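Local coordinates for SidF, inhibitor of growth family, member 3 (Legionella pneumophila subsp. pneumophila, PDB 4FYE), which acts as a phosphoinositide phosphatase, probably removing the 3-phosphate of phosphatidylinositol 3,4,5-trisphosphate, at residues A[599-604]-A[635-640]; A[633-636]-A[641-644]; A[446-451]-A[629-634]. The protein carries 1 engineered substitution. All blocks are in the same frame, centred on the assembly; numbering follows the deposited sequence.

All three contacts are built on helix 626-637, and their centres lie only 8 to 10 Å apart. Along the chain helix 438-458 comes first, then helix 590-614, then helix 626-637 and directly after it strand 641-645. Interaction 3 packs helix 626-637 against helix 438-458, interaction 1 sets its last turn beside helix 590-614, and interaction 2 lays the same final turns on strand 641-645, which pairs with strand 353-360. They touch one another as well: Ser-635 CB lies 3.8 Å from Met-448 CE, and Tyr-640 OH probably hydrogen-bonds Asp-451 OD2. One short helix thus joins the surrounding helices to the strand that leads toward helix 652-668.

Interaction 1. Residues A[599-604]-A[635-640]; sequences FYNSCA and SCELDY
Glu-637, which reaches across to Asn-601 and Ser-602, ties its OE1 to His-598 ND1, one turn earlier on helix 590-614, so its carboxylate is held against that helix. Its chain bends at chi2 (-59°) and folds over the helix surface. The other oxygen, OE2, lies 3.8 Å from Asn-601 CB, while Glu-637 CB packs 4.0 Å from Ser-602 OG. A glutamate suits this place because its methylenes can pack while its end still finds a polar partner. Ser-602 is small enough for its CA to come within 6.3 Å of Glu-637 CA, and its hydroxyl is occupied within its own helix by His-598 O. Asn-601 meets Glu-637 through its CB, while its amide is engaged by backbone on both atoms: OD1 with Tyr-675 N and ND2 with Gly-673 O. Beyond Glu-637 the helix stops. Tyr-640 N donates to Ser-635 O at 2.9 Å, and Asp-639 N makes a weak bond to Cys-636 O at 3.1 Å. Asp-639 turns its carboxylate to Arg-312 in a salt bridge. With its positive phi of 60°, Asp-639 is the C-prime residue of a Schellman motif that ends helix 626-637.

Interaction 2. Residues A[633-636]-A[641-644]; sequences SLSC and ANTK
With CG of Asn-642 swung opposite its backbone N (chi1 166°), the amide runs along the strand face and the CB is left facing helix 626-637. Ser-635 holds its OG between the backbone N and the carbonyl carbon (chi1 82°), which brings the oxygen to 3.6 Å from Asn-642 CB and also lets it bond Ala-632 O. Cys-636 SG settles against the same CB at 4.1 Å. Two small side chains thus meet a single methylene, and the CA atoms of Cys-636 and Asn-642 come within 6.5 Å. Asparagine suits this buried spot because its amide has partners for both ends. OD1 accepts from Lys-644 NZ, the ammonium well above the carbonyl plane; their 2.5 Å separation is shorter than normal and should not be pressed. ND2 donates to Cys-357 O and Thr-359 OG1 of strand 353-360. Lys-644 NZ is also bonded to Phe-267 O and Ser-266 OG, so its buried charge is surrounded by oxygens. Strand 641-645 runs parallel to strand 353-360 and leads through a short loop into helix 652-668, resembling the strand, phosphate-binding loop and helix of CX5R phosphatases, with a serine, probably engineered, in the cysteine position.

Interaction 3. Residues A[446-451]-A[629-634]; sequences NQMTDD and TLMASL
Met-448 projects from helix 438-458 toward helix 626-637, where Met-631 and Leu-634, one turn apart, receive it. Its chain is bent twice, at chi2 and again at chi3 (-78°), so that the sulfur lies alongside the partner helix and the methyl turns in toward its backbone. That methyl, CE, comes to rest 4.0 Å from Leu-634 CD1 and equally near the backbone oxygen of Met-631. Met-631 is bent at the same two torsions and sends its own methyl the other way: Met-631 CE sits 3.8 Å from Met-448 CB, and about as close to Met-448 CG. The two methionines therefore slide past each other in opposite directions. The methyl of Met-631 lies against the base of Met-448, whereas the methyl of Met-448 passes on to Leu-634, and the backbones stay apart, with 8.2 Å between the CA atoms of Met-448 and Met-631. Leu-634 runs past Met-448 in the opposite direction too. Unbranched, flexible methionine suits such a buried interface because it can curl to fit the opposing surface, while leucine offers a compact, branched apolar end for the methyl to rest on.

On another side of helix 626-637, Ser-633 OG donates to Thr-629 O at 2.6 Å, and Ser-633 N reaches the same oxygen at 2.8 Å from the opposite face of its plane, satisfying the buried hydroxyl inside the helix. Met-631 also touches Phe-444 of helix 438-458 and Ala-609 of helix 590-614. Thr-629 and Ala-632 pack on Ile-660 of helix 652-668, so helix 626-637 is enclosed by three other helices, and strand 641-645 lies directly beyond its end.

Interaction 1. Residues A[599-604]-A[635-640]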
loop_
_atom_site.group_PDB
_atom_site.type_symbol
_atom_site.label_atom_id
_atom_site.label_comp_id
_atom_site.label_asym_id
_atom_site.label_seq_id
_atom_site.Cartn_x
_atom_site.Cartn_y
_atom_site.Cartn_z
ATOM N N PHE A 599 -1.548 24.197 -4.962
ATOM C CA PHE A 599 -0.333 24.790 -5.560
ATOM C C PHE A 599 0.877 24.749 -4.614
ATOM O O PHE A 599 1.983 24.300 -4.963
ATOM C CB PHE A 599 -0.569 26.242 -6.024
ATOM C CG PHE A 599 0.619 26.857 -6.725
ATOM C CD1 PHE A 599 1.661 27.429 -5.998
ATOM C CD2 PHE A 599 0.698 26.876 -8.115
ATOM C CE1 PHE A 599 2.754 28.012 -6.633
ATOM C CE2 PHE A 599 1.792 27.454 -8.761
ATOM C CZ PHE A 599 2.820 28.017 -8.018
ATOM N N TYR A 600 0.665 25.257 -3.418
ATOM C CA TYR A 600 1.722 25.322 -2.452
ATOM C C TYR A 600 2.238 23.945 -1.992
ATOM O O TYR A 600 3.435 23.771 -1.727
ATOM C CB TYR A 600 1.209 26.052 -1.237
ATOM C CG TYR A 600 2.248 26.122 -0.199
ATOM C CD1 TYR A 600 2.419 25.074 0.726
ATOM C CD2 TYR A 600 3.135 27.191 -0.177
ATOM C CE1 TYR A 600 3.428 25.133 1.676
ATOM C CE2 TYR A 600 4.149 27.266 0.757
ATOM C CZ TYR A 600 4.286 26.243 1.683
ATOM O OH TYR A 600 5.300 26.347 2.596
ATOM N N ASN A 601 1.339 22.983 -1.835
ATOM C CA ASN A 601 1.770 21.715 -1.284
ATOM C C ASN A 601 2.603 20.930 -2.284
ATOM O O ASN A 601 3.629 20.376 -1.909
ATOM C CB ASN A 601 0.593 20.929 -0.675
ATOM C CG ASN A 601 0.241 21.426 0.722
ATOM O OD1 ASN A 601 1.107 21.944 1.483
ATOM N ND2 ASN A 601 -1.016 21.276 1.086
ATOM N N SER A 602 2.162 20.934 -3.549
ATOM C CA SER A 602 2.919 20.479 -4.695
ATOM C C SER A 602 4.311 21.036 -4.652
ATOM O O SER A 602 5.270 20.283 -4.683
ATOM C CB SER A 602 2.274 21.008 -5.960
ATOM O OG SER A 602 1.077 20.319 -6.262
ATOM N N CYS A 603 4.446 22.355 -4.580
ATOM C CA CYS A 603 5.775 22.935 -4.517
ATOM C C CYS A 603 6.544 22.470 -3.284
ATOM O O CYS A 603 7.737 22.137 -3.374
ATOM C CB CYS A 603 5.695 24.456 -4.515
ATOM S SG CYS A 603 4.946 25.039 -6.026
ATOM N N ALA A 604 5.866 22.414 -2.135
ATOM C CA ALA A 604 6.577 22.101 -0.905
ATOM C C ALA A 604 7.042 20.683 -0.958
ATOM O O ALA A 604 8.187 20.441 -0.634
ATOM C CB ALA A 604 5.757 22.376 0.344
ATOM N N SER A 635 2.589 12.456 -5.404
ATOM C CA SER A 635 1.783 11.784 -6.375
ATOM C C SER A 635 0.329 11.814 -5.926
ATOM O O SER A 635 -0.556 11.986 -6.754
ATOM C CB SER A 635 2.260 10.388 -6.581
ATOM O OG SER A 635 1.715 9.581 -5.550
ATOM N N CYS A 636 0.049 11.703 -4.627
ATOM C CA CYS A 636 -1.334 12.004 -4.208
ATOM C C CYS A 636 -1.721 13.446 -4.610
ATOM O O CYS A 636 -2.849 13.703 -4.955
ATOM C CB CYS A 636 -1.565 11.733 -2.697
ATOM S SG CYS A 636 -1.261 10.024 -2.340
ATOM N N GLU A 637 -0.804 14.409 -4.560
ATOM C CA GLU A 637 -1.179 15.762 -4.989
ATOM C C GLU A 637 -1.458 15.862 -6.483
ATOM O O GLU A 637 -2.324 16.626 -6.875
ATOM C CB GLU A 637 -0.122 16.814 -4.661
ATOM C CG GLU A 637 -0.197 17.368 -3.260
ATOM C CD GLU A 637 -1.500 18.054 -2.856
ATOM O OE1 GLU A 637 -2.256 18.622 -3.705
ATOM O OE2 GLU A 637 -1.738 18.042 -1.625
ATOM N N LEU A 638 -0.701 15.139 -7.312
ATOM C CA LEU A 638 -0.954 15.136 -8.766
ATOM C C LEU A 638 -2.098 14.229 -9.079
ATOM O O LEU A 638 -2.334 13.917 -10.224
ATOM C CB LEU A 638 0.259 14.616 -9.502
ATOM C CG LEU A 638 1.399 15.596 -9.319
ATOM C CD1 LEU A 638 2.717 15.009 -9.815
ATOM C CD2 LEU A 638 1.045 16.872 -10.054
ATOM N N ASP A 639 -2.743 13.729 -8.032
ATOM C CA ASP A 639 -3.877 12.843 -8.156
ATOM C C ASP A 639 -3.607 11.528 -8.904
ATOM O O ASP A 639 -4.464 11.074 -9.673
ATOM C CB ASP A 639 -5.072 13.589 -8.789
ATOM C CG ASP A 639 -6.373 12.807 -8.638
ATOM O OD1 ASP A 639 -6.664 12.197 -7.548
ATOM O OD2 ASP A 639 -7.103 12.789 -9.624
ATOM N N TYR A 640 -2.419 10.946 -8.714
ATOM C CA TYR A 640 -2.117 9.548 -9.104
ATOM C C TYR A 640 -2.633 8.545 -8.058
ATOM O O TYR A 640 -3.021 8.934 -6.958
ATOM C CB TYR A 640 -0.600 9.349 -9.268
ATOM C CG TYR A 640 0.016 10.301 -10.252
ATOM C CD1 TYR A 640 -0.779 10.953 -11.192
ATOM C CD2 TYR A 640 1.393 10.535 -10.277
ATOM C CE1 TYR A 640 -0.219 11.863 -12.134
ATOM C CE2 TYR A 640 1.973 11.446 -11.194
ATOM C CZ TYR A 640 1.174 12.084 -12.141
ATOM O OH TYR A 640 1.722 12.962 -13.068
#

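Interaction 2. Residues A[633-636]-A[641-644]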
loop_
_atom_site.group_PDB
_atom_site.type_symbol
_atom_site.label_atom_id
_atom_site.label_comp_id
_atom_site.label_asym_id
_atom_site.label_seq_id
_atom_site.Cartn_x
_atom_site.Cartn_y
_atom_site.Cartn_z
ATOM N N SER A 633 3.480 11.428 -1.282
ATOM C CA SER A 633 2.552 12.536 -1.033
ATOM C C SER A 633 2.354 13.404 -2.293
ATOM O O SER A 633 1.230 13.877 -2.582
ATOM C CB SER A 633 3.089 13.353 0.125
ATOM O OG SER A 633 3.211 12.454 1.236
ATOM N N LEU A 634 3.421 13.543 -3.076
ATOM C CA LEU A 634 3.388 14.392 -4.256
ATOM C C LEU A 634 2.512 13.774 -5.323
ATOM O O LEU A 634 1.812 14.489 -6.099
ATOM C CB LEU A 634 4.769 14.480 -4.841
ATOM C CG LEU A 634 5.287 15.757 -5.479
ATOM C CD1 LEU A 634 6.378 15.312 -6.436
ATOM C CD2 LEU A 634 4.227 16.605 -6.154
ATOM N N SER A 635 2.589 12.456 -5.404
ATOM C CA SER A 635 1.783 11.784 -6.375
ATOM C C SER A 635 0.329 11.814 -5.926
ATOM O O SER A 635 -0.556 11.986 -6.754
ATOM C CB SER A 635 2.260 10.388 -6.581
ATOM O OG SER A 635 1.715 9.581 -5.550
ATOM N N CYS A 636 0.049 11.703 -4.627
ATOM C CA CYS A 636 -1.334 12.004 -4.208
ATOM C C CYS A 636 -1.721 13.446 -4.610
ATOM O O CYS A 636 -2.849 13.703 -4.955
ATOM C CB CYS A 636 -1.565 11.733 -2.697
ATOM S SG CYS A 636 -1.261 10.024 -2.340
ATOM N N ALA A 641 -2.717 7.273 -8.431
ATOM C CA ALA A 641 -2.990 6.237 -7.494
ATOM C C ALA A 641 -1.636 5.781 -6.859
ATOM O O ALA A 641 -0.815 5.205 -7.563
ATOM C CB ALA A 641 -3.640 5.085 -8.212
ATOM N N ASN A 642 -1.373 6.060 -5.575
ATOM C CA ASN A 642 -0.091 5.632 -4.960
ATOM C C ASN A 642 -0.129 4.182 -4.370
ATOM O O ASN A 642 -0.876 3.900 -3.400
ATOM C CB ASN A 642 0.403 6.686 -3.939
ATOM C CG ASN A 642 1.532 6.158 -3.030
ATOM O OD1 ASN A 642 1.317 5.959 -1.826
ATOM N ND2 ASN A 642 2.695 5.855 -3.602
ATOM N N THR A 643 0.612 3.265 -4.999
ATOM C CA THR A 643 0.834 1.876 -4.491
ATOM C C THR A 643 2.222 1.822 -3.780
ATOM O O THR A 643 3.137 2.565 -4.126
ATOM C CB THR A 643 0.863 0.849 -5.646
ATOM O OG1 THR A 643 1.891 1.243 -6.610
ATOM C CG2 THR A 643 -0.501 0.836 -6.430
ATOM N N LYS A 644 2.382 0.911 -2.821
ATOM C CA LYS A 644 3.502 0.899 -1.916
ATOM C C LYS A 644 3.622 -0.469 -1.227
ATOM O O LYS A 644 2.627 -1.192 -1.001
ATOM C CB LYS A 644 3.464 2.047 -0.876
ATOM C CG LYS A 644 2.145 2.219 -0.229
ATOM C CD LYS A 644 2.138 3.535 0.555
ATOM C CE LYS A 644 0.725 3.973 0.925
ATOM N NZ LYS A 644 0.026 4.325 -0.359
#

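Interaction 3. Residues A[446-451]-A[629-634]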
loop_
_atom_site.group_PDB
_atom_site.type_symbol
_atom_site.label_atom_id
_atom_site.label_comp_id
_atom_site.label_asym_id
_atom_site.label_seq_id
_atom_site.Cartn_x
_atom_site.Cartn_y
_atom_site.Cartn_z
ATOM N N ASN A 446 13.140 12.889 -12.472
ATOM C CA ASN A 446 12.866 13.760 -13.643
ATOM C C ASN A 446 11.365 13.730 -14.033
ATOM O O ASN A 446 10.736 14.765 -14.288
ATOM C CB ASN A 446 13.685 13.316 -14.836
ATOM C CG ASN A 446 15.135 13.628 -14.705
ATOM O OD1 ASN A 446 15.530 14.623 -14.066
ATOM N ND2 ASN A 446 15.969 12.788 -15.342
ATOM N N GLN A 447 10.792 12.541 -14.066
ATOM C CA GLN A 447 9.386 12.438 -14.480
ATOM C C GLN A 447 8.495 13.271 -13.590
ATOM O O GLN A 447 7.716 14.076 -14.073
ATOM C CB GLN A 447 8.923 11.008 -14.411
ATOM C CG GLN A 447 9.737 10.092 -15.292
ATOM C CD GLN A 447 9.302 8.641 -15.189
ATOM O OE1 GLN A 447 9.225 8.063 -14.107
ATOM N NE2 GLN A 447 9.004 8.052 -16.330
ATOM N N MET A 448 8.662 13.095 -12.284
ATOM C CA MET A 448 7.779 13.685 -11.284
ATOM C C MET A 448 8.034 15.158 -11.271
ATOM O O MET A 448 7.134 15.955 -11.069
ATOM C CB MET A 448 8.078 13.102 -9.870
ATOM C CG MET A 448 7.737 11.620 -9.700
ATOM S SD MET A 448 5.952 11.362 -9.830
ATOM C CE MET A 448 5.363 11.911 -8.211
ATOM N N THR A 449 9.276 15.544 -11.469
ATOM C CA THR A 449 9.505 16.944 -11.537
ATOM C C THR A 449 8.899 17.555 -12.823
ATOM O O THR A 449 8.232 18.583 -12.747
ATOM C CB THR A 449 10.968 17.384 -11.183
ATOM O OG1 THR A 449 11.402 18.351 -12.127
ATOM C CG2 THR A 449 11.985 16.251 -11.149
ATOM N N ASP A 450 9.074 16.925 -13.985
ATOM C CA ASP A 450 8.391 17.399 -15.234
ATOM C C ASP A 450 6.837 17.481 -15.047
ATOM O O ASP A 450 6.221 18.508 -15.379
ATOM C CB ASP A 450 8.824 16.569 -16.484
ATOM C CG ASP A 450 10.350 16.816 -16.912
ATOM O OD1 ASP A 450 10.730 17.984 -17.179
ATOM O OD2 ASP A 450 11.177 15.857 -17.017
ATOM N N ASP A 451 6.224 16.446 -14.431
ATOM C CA ASP A 451 4.771 16.463 -14.142
ATOM C C ASP A 451 4.416 17.632 -13.279
ATOM O O ASP A 451 3.345 18.211 -13.425
ATOM C CB ASP A 451 4.299 15.227 -13.381
ATOM C CG ASP A 451 4.516 13.963 -14.130
ATOM O OD1 ASP A 451 5.080 14.013 -15.241
ATOM O OD2 ASP A 451 4.133 12.912 -13.610
ATOM N N THR A 629 8.202 9.149 1.394
ATOM C CA THR A 629 6.945 9.793 1.839
ATOM C C THR A 629 6.643 11.033 1.035
ATOM O O THR A 629 5.489 11.243 0.661
ATOM C CB THR A 629 6.991 10.221 3.306
ATOM O OG1 THR A 629 7.212 9.061 4.094
ATOM C CG2 THR A 629 5.643 10.833 3.749
ATOM N N LEU A 630 7.691 11.805 0.698
ATOM C CA LEU A 630 7.512 13.056 0.010
ATOM C C LEU A 630 6.999 12.766 -1.336
ATOM O O LEU A 630 5.953 13.290 -1.750
ATOM C CB LEU A 630 8.801 13.857 -0.034
ATOM C CG LEU A 630 9.034 14.375 1.388
ATOM C CD1 LEU A 630 10.467 14.875 1.712
ATOM C CD2 LEU A 630 7.985 15.438 1.679
ATOM N N MET A 631 7.676 11.871 -2.016
ATOM C CA MET A 631 7.269 11.528 -3.384
ATOM C C MET A 631 5.880 10.882 -3.393
ATOM O O MET A 631 5.067 11.162 -4.285
ATOM C CB MET A 631 8.326 10.656 -4.056
ATOM C CG MET A 631 9.678 11.327 -4.141
ATOM S SD MET A 631 9.433 12.785 -5.170
ATOM C CE MET A 631 10.080 12.248 -6.726
ATOM N N ALA A 632 5.539 10.095 -2.362
ATOM C CA ALA A 632 4.202 9.450 -2.429
ATOM C C ALA A 632 3.191 10.533 -2.208
ATOM O O ALA A 632 2.176 10.604 -2.879
ATOM C CB ALA A 632 4.056 8.372 -1.407
ATOM N N SER A 633 3.480 11.428 -1.282
ATOM C CA SER A 633 2.552 12.536 -1.033
ATOM C C SER A 633 2.354 13.404 -2.293
ATOM O O SER A 633 1.230 13.877 -2.582
ATOM C CB SER A 633 3.089 13.353 0.125
ATOM O OG SER A 633 3.211 12.454 1.236
ATOM N N LEU A 634 3.421 13.543 -3.076
ATOM C CA LEU A 634 3.388 14.392 -4.256
ATOM C C LEU A 634 2.512 13.774 -5.323
ATOM O O LEU A 634 1.812 14.489 -6.099
ATOM C CB LEU A 634 4.769 14.480 -4.841
ATOM C CG LEU A 634 5.287 15.757 -5.479
ATOM C CD1 LEU A 634 6.378 15.312 -6.436
ATOM C CD2 LEU A 634 4.227 16.605 -6.154
#